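Local structure of VIN1 (Oscarella pearsei, 6BFI) at residues Gln652-Met657 with Met698-Ala703; Pro648-Glu653 with Ser706-Gly711. The protein probably binds actin filaments and may take part in cell-cell adhesion, as a member of the vinculin/alpha-catenin family. All coordinates share one frame; numbering follows the deposited sequence.

Interaction 1 (Gln652-Met657 with Met698-Ala703); sequences QEAEEM and MARKMA
The guanidinium of R700 meets the carboxylate of E655 at its edge, and segment 652-657 lays nothing over either of its faces. E655 OE2 sits close to the guanidinium plane and is gripped side-on by two nitrogens, R700 NE at 2.6 Å and R700 NH2 at 2.8 Å. Both bonds go to one oxygen, so this is a forked salt bridge rather than one that pairs two oxygens with two nitrogens. The two flat groups are turned 45° apart. NE uses the anti lone pair of OE2 with an N-H...O angle of 147°, while NH2 reaches the same oxygen from above the carboxylate plane. A bend at chi2 lets the E655 chain cross R700 at a slant, bringing OE2 to the NE/NH2 edge; R700 itself runs extended from CG to NE. Second partners fix both groups further: R659 holds E655 OE1, and Q697 holds R700 NH1.

Next to this salt bridge the backbones come close, A654 and R700 having CA atoms 4.9 Å apart, which is consistent with the small side chain at this point. A654 CB rests 3.4 Å from R700 O and 3.5 Å from R700 CB. One turn further along each helix, M657 bends at chi3 and brings CE to 3.8 Å from A703 CB. M704, next on the longer helix, also touches A654 and M657. The local axes pass 8.6 Å apart at 87°, so the arrangement is a nearly perpendicular helix-helix crossing, in which the short helix 649-659 lies across helix 690-710 of an antiparallel bundle consistent with the vinculin tail.

Interaction 2 (Pro648-Glu653 with Ser706-Gly711); sequences PAEMQE and SKYTRG
Y708 gives its hydroxyl hydrogen to E650 in a side-chain tie between the first turn of helix 649-659 and the C-terminal end of helix 690-710, part of a helical bundle consistent with the vinculin tail. The backbones stand well apart here, the nearest CA pair, E653 and K707, being 10.8 Å from each other, so long side chains must span the gap.

Y708 OH lies 3.1 Å from E650 OE2 and uses the anti lone pair of that oxygen. The acid comes in near the plane of the phenol, at its hydroxyl edge, with carboxylate and ring planes 51° apart. E650 has a chi1 of -140°, away from a staggered position, and an extended chain beyond CG that carries OE2 out to the tyrosine. Its stronger polar partner is R724 of helix 718-745, whose NH2 forms a salt bridge with the same OE2; the acid thus joins three helices. Replacing E650 by alanine removes the carboxylate, and is likely to leave the Y708 hydroxyl without this acceptor and R724 without this salt-bridge partner.

S706 is satisfied both within its own helix and outside it. Its O accepts twice, from R710 N at 3.0 Å and from T709 OG1 at 3.1 Å, the latter tilted 25° from the carbonyl plane, while S706 OG is bonded to N668 ND2. At the start of the short helix, P648 occupies the N-cap position, and its carbonyl oxygen receives Q652 N at 2.8 Å.

E653 and K707 complete the contact without a salt bridge: E653 OE2 lies 4.1 Å from K707 NZ, because chi4 bends the ammonium aside and CE faces the oxygen instead, 3.3 Å from OE2.

How the interactions relate
Interactions 1 and 2 are neighbouring parts of one interface, with centres 6 Å apart, and both join helix 649-659 to helix 690-710. Along the chain their first segments come first and overlap at Q652 and E653; the second segments follow in the order 698-703, then 706-711. Helix 669-682 lies between the two partners in sequence. The contacts touch each other: R700 CD packs 3.6 Å from M651 O, and K701 CG lies 3.8 Å from M651 SD. Interaction 1 is the close, buried crossing, whereas interaction 2 bridges a wider gap with side chains. Together they fasten the short helix, which comes just after the unmodelled residues 628-646, across the bundle.

Interaction 1 (Gln652-Met657 with Met698-Ala703)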
loop_
_atom_site.group_PDB
_atom_site.type_symbol
_atom_site.label_atom_id
_atom_site.label_comp_id
_atom_site.label_asym_id
_atom_site.label_seq_id
_atom_site.Cartn_x
_atom_site.Cartn_y
_atom_site.Cartn_z
ATOM N N GLN A 652 -6.250 22.642 -28.245
ATOM C CA GLN A 652 -7.075 23.816 -27.974
ATOM C C GLN A 652 -8.536 23.424 -27.797
ATOM O O GLN A 652 -9.204 23.873 -26.855
ATOM C CB GLN A 652 -6.920 24.839 -29.101
ATOM C CG GLN A 652 -7.990 25.923 -29.118
ATOM C CD GLN A 652 -7.909 26.859 -27.926
ATOM O OE1 GLN A 652 -6.870 26.969 -27.274
ATOM N NE2 GLN A 652 -9.010 27.543 -27.637
ATOM N N GLU A 653 -9.050 22.581 -28.698
ATOM C CA GLU A 653 -10.410 22.077 -28.538
ATOM C C GLU A 653 -10.547 21.286 -27.244
ATOM O O GLU A 653 -11.575 21.371 -26.562
ATOM C CB GLU A 653 -10.800 21.217 -29.737
ATOM C CG GLU A 653 -12.195 20.622 -29.636
ATOM C CD GLU A 653 -12.496 19.645 -30.754
ATOM O OE1 GLU A 653 -11.715 19.598 -31.729
ATOM O OE2 GLU A 653 -13.510 18.923 -30.656
ATOM N N ALA A 654 -9.515 20.515 -26.886
ATOM C CA ALA A 654 -9.551 19.798 -25.615
ATOM C C ALA A 654 -9.534 20.754 -24.428
ATOM O O ALA A 654 -10.150 20.465 -23.394
ATOM C CB ALA A 654 -8.384 18.818 -25.533
ATOM N N GLU A 655 -8.838 21.888 -24.550
ATOM C CA GLU A 655 -8.878 22.903 -23.502
ATOM C C GLU A 655 -10.284 23.465 -23.342
ATOM O O GLU A 655 -10.795 23.587 -22.221
ATOM C CB GLU A 655 -7.888 24.026 -23.820
ATOM C CG GLU A 655 -6.460 23.754 -23.384
ATOM C CD GLU A 655 -6.204 24.151 -21.943
ATOM O OE1 GLU A 655 -6.763 25.175 -21.497
ATOM O OE2 GLU A 655 -5.446 23.436 -21.255
ATOM N N GLU A 656 -10.925 23.816 -24.461
ATOM C CA GLU A 656 -12.290 24.325 -24.391
ATOM C C GLU A 656 -13.238 23.285 -23.806
ATOM O O GLU A 656 -14.166 23.630 -23.065
ATOM C CB GLU A 656 -12.766 24.766 -25.773
ATOM C CG GLU A 656 -12.100 26.033 -26.277
ATOM C CD GLU A 656 -12.838 26.641 -27.450
ATOM O OE1 GLU A 656 -13.924 26.128 -27.795
ATOM O OE2 GLU A 656 -12.336 27.630 -28.024
ATOM N N MET A 657 -13.023 22.007 -24.125
ATOM C CA MET A 657 -13.862 20.956 -23.558
ATOM C C MET A 657 -13.661 20.843 -22.052
ATOM O O MET A 657 -14.630 20.756 -21.290
ATOM C CB MET A 657 -13.570 19.616 -24.234
ATOM C CG MET A 657 -14.078 19.496 -25.659
ATOM S SD MET A 657 -14.106 17.780 -26.214
ATOM C CE MET A 657 -12.452 17.250 -25.784
ATOM N N MET A 698 -1.639 15.538 -21.098
ATOM C CA MET A 698 -2.197 14.191 -21.056
ATOM C C MET A 698 -3.700 14.224 -20.806
ATOM O O MET A 698 -4.448 13.414 -21.367
ATOM C CB MET A 698 -1.489 13.368 -19.981
ATOM C CG MET A 698 -1.822 11.887 -20.010
ATOM S SD MET A 698 -0.851 10.940 -18.823
ATOM C CE MET A 698 0.794 11.561 -19.167
ATOM N N ALA A 699 -4.160 15.155 -19.968
ATOM C CA ALA A 699 -5.595 15.295 -19.735
ATOM C C ALA A 699 -6.317 15.719 -21.008
ATOM O O ALA A 699 -7.363 15.157 -21.357
ATOM C CB ALA A 699 -5.850 16.297 -18.609
ATOM N N ARG A 700 -5.770 16.714 -21.715
ATOM C CA ARG A 700 -6.353 17.132 -22.988
ATOM C C ARG A 700 -6.462 15.954 -23.951
ATOM O O ARG A 700 -7.529 15.694 -24.525
ATOM C CB ARG A 700 -5.511 18.251 -23.606
ATOM C CG ARG A 700 -5.336 19.484 -22.733
ATOM C CD ARG A 700 -4.466 20.523 -23.429
ATOM N NE ARG A 700 -4.137 21.648 -22.557
ATOM C CZ ARG A 700 -2.927 21.889 -22.062
ATOM N NH1 ARG A 700 -1.913 21.086 -22.355
ATOM N NH2 ARG A 700 -2.728 22.939 -21.278
ATOM N N LYS A 701 -5.359 15.219 -24.124
ATOM C CA LYS A 701 -5.360 14.068 -25.021
ATOM C C LYS A 701 -6.396 13.032 -24.600
ATOM O O LYS A 701 -7.081 12.451 -25.450
ATOM C CB LYS A 701 -3.965 13.447 -25.067
ATOM C CG LYS A 701 -2.901 14.353 -25.676
ATOM C CD LYS A 701 -1.520 13.723 -25.571
ATOM C CE LYS A 701 -0.466 14.564 -26.272
ATOM N NZ LYS A 701 -0.740 14.694 -27.728
ATOM N N MET A 702 -6.537 12.797 -23.293
ATOM C CA MET A 702 -7.498 11.799 -22.827
ATOM C C MET A 702 -8.931 12.243 -23.096
ATOM O O MET A 702 -9.795 11.414 -23.418
ATOM C CB MET A 702 -7.287 11.519 -21.339
ATOM C CG MET A 702 -8.152 10.394 -20.790
ATOM S SD MET A 702 -7.700 8.750 -21.403
ATOM C CE MET A 702 -6.129 8.494 -20.580
ATOM N N ALA A 703 -9.204 13.547 -22.971
ATOM C CA ALA A 703 -10.517 14.065 -23.346
ATOM C C ALA A 703 -10.778 13.866 -24.835
ATOM O O ALA A 703 -11.892 13.491 -25.238
ATOM C CB ALA A 703 -10.628 15.544 -22.975
#

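Interaction 2 (Pro648-Glu653 with Ser706-Gly711)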
loop_
_atom_site.group_PDB
_atom_site.type_symbol
_atom_site.label_atom_id
_atom_site.label_comp_id
_atom_site.label_asym_id
_atom_site.label_seq_id
_atom_site.Cartn_x
_atom_site.Cartn_y
_atom_site.Cartn_z
ATOM N N PRO A 648 -1.970 23.662 -30.570
ATOM C CA PRO A 648 -2.589 23.115 -31.780
ATOM C C PRO A 648 -4.100 23.020 -31.622
ATOM O O PRO A 648 -4.640 23.064 -30.514
ATOM C CB PRO A 648 -1.949 21.728 -31.916
ATOM C CG PRO A 648 -1.477 21.392 -30.539
ATOM C CD PRO A 648 -1.065 22.695 -29.925
ATOM N N ALA A 649 -4.785 22.889 -32.762
ATOM C CA ALA A 649 -6.245 22.863 -32.752
ATOM C C ALA A 649 -6.789 21.725 -31.898
ATOM O O ALA A 649 -7.836 21.874 -31.256
ATOM C CB ALA A 649 -6.774 22.754 -34.183
ATOM N N GLU A 650 -6.090 20.590 -31.870
ATOM C CA GLU A 650 -6.544 19.445 -31.087
ATOM C C GLU A 650 -6.523 19.757 -29.594
ATOM O O GLU A 650 -7.540 19.632 -28.898
ATOM C CB GLU A 650 -5.667 18.232 -31.405
ATOM C CG GLU A 650 -6.412 16.917 -31.506
ATOM C CD GLU A 650 -5.545 15.805 -32.066
ATOM O OE1 GLU A 650 -4.348 16.052 -32.324
ATOM O OE2 GLU A 650 -6.063 14.684 -32.252
ATOM N N MET A 651 -5.362 20.179 -29.086
ATOM C CA MET A 651 -5.244 20.486 -27.666
ATOM C C MET A 651 -6.027 21.736 -27.290
ATOM O O MET A 651 -6.427 21.886 -26.131
ATOM C CB MET A 651 -3.772 20.643 -27.288
ATOM C CG MET A 651 -2.909 19.439 -27.639
ATOM S SD MET A 651 -3.394 17.931 -26.776
ATOM C CE MET A 651 -4.326 17.067 -28.039
ATOM N N GLN A 652 -6.250 22.642 -28.245
ATOM C CA GLN A 652 -7.075 23.816 -27.974
ATOM C C GLN A 652 -8.536 23.424 -27.797
ATOM O O GLN A 652 -9.204 23.873 -26.855
ATOM C CB GLN A 652 -6.920 24.839 -29.101
ATOM C CG GLN A 652 -7.990 25.923 -29.118
ATOM C CD GLN A 652 -7.909 26.859 -27.926
ATOM O OE1 GLN A 652 -6.870 26.969 -27.274
ATOM N NE2 GLN A 652 -9.010 27.543 -27.637
ATOM N N GLU A 653 -9.050 22.581 -28.698
ATOM C CA GLU A 653 -10.410 22.077 -28.538
ATOM C C GLU A 653 -10.547 21.286 -27.244
ATOM O O GLU A 653 -11.575 21.371 -26.562
ATOM C CB GLU A 653 -10.800 21.217 -29.737
ATOM C CG GLU A 653 -12.195 20.622 -29.636
ATOM C CD GLU A 653 -12.496 19.645 -30.754
ATOM O OE1 GLU A 653 -11.715 19.598 -31.729
ATOM O OE2 GLU A 653 -13.510 18.923 -30.656
ATOM N N SER A 706 -11.819 10.355 -25.281
ATOM C CA SER A 706 -13.229 10.212 -24.935
ATOM C C SER A 706 -14.120 10.602 -26.107
ATOM O O SER A 706 -15.032 9.855 -26.494
ATOM C CB SER A 706 -13.554 11.061 -23.705
ATOM O OG SER A 706 -14.947 11.071 -23.446
ATOM N N LYS A 707 -13.847 11.767 -26.703
ATOM C CA LYS A 707 -14.630 12.213 -27.853
ATOM C C LYS A 707 -14.552 11.215 -29.004
ATOM O O LYS A 707 -15.544 10.990 -29.708
ATOM C CB LYS A 707 -14.155 13.595 -28.304
ATOM C CG LYS A 707 -14.810 14.101 -29.581
ATOM C CD LYS A 707 -14.428 15.545 -29.856
ATOM C CE LYS A 707 -14.942 16.007 -31.209
ATOM N NZ LYS A 707 -14.301 15.260 -32.327
ATOM N N TYR A 708 -13.388 10.594 -29.202
ATOM C CA TYR A 708 -13.222 9.688 -30.335
ATOM C C TYR A 708 -13.900 8.340 -30.112
ATOM O O TYR A 708 -14.392 7.737 -31.072
ATOM C CB TYR A 708 -11.736 9.498 -30.635
ATOM C CG TYR A 708 -11.053 10.777 -31.061
ATOM C CD1 TYR A 708 -11.756 11.773 -31.733
ATOM C CD2 TYR A 708 -9.710 10.999 -30.781
ATOM C CE1 TYR A 708 -11.140 12.947 -32.121
ATOM C CE2 TYR A 708 -9.086 12.171 -31.164
ATOM C CZ TYR A 708 -9.806 13.140 -31.833
ATOM O OH TYR A 708 -9.186 14.304 -32.217
ATOM N N THR A 709 -13.940 7.844 -28.873
ATOM C CA THR A 709 -14.696 6.623 -28.617
ATOM C C THR A 709 -16.194 6.888 -28.636
ATOM O O THR A 709 -16.976 5.980 -28.940
ATOM C CB THR A 709 -14.300 5.995 -27.277
ATOM O OG1 THR A 709 -14.886 6.739 -26.201
ATOM C CG2 THR A 709 -12.793 5.977 -27.111
ATOM N N ARG A 710 -16.614 8.117 -28.319
ATOM C CA ARG A 710 -18.039 8.428 -28.359
ATOM C C ARG A 710 -18.593 8.448 -29.780
ATOM O O ARG A 710 -19.812 8.345 -29.956
ATOM C CB ARG A 710 -18.310 9.773 -27.683
ATOM C CG ARG A 710 -19.739 9.929 -27.178
ATOM C CD ARG A 710 -20.303 11.316 -27.459
ATOM N NE ARG A 710 -19.472 12.382 -26.906
ATOM C CZ ARG A 710 -18.695 13.177 -27.635
ATOM N NH1 ARG A 710 -18.644 13.035 -28.952
ATOM N NH2 ARG A 710 -17.972 14.120 -27.046
ATOM N N GLY A 711 -17.734 8.573 -30.790
ATOM C CA GLY A 711 -18.186 8.650 -32.167
ATOM C C GLY A 711 -18.861 7.389 -32.669
ATOM O O GLY A 711 -18.229 6.332 -32.758
#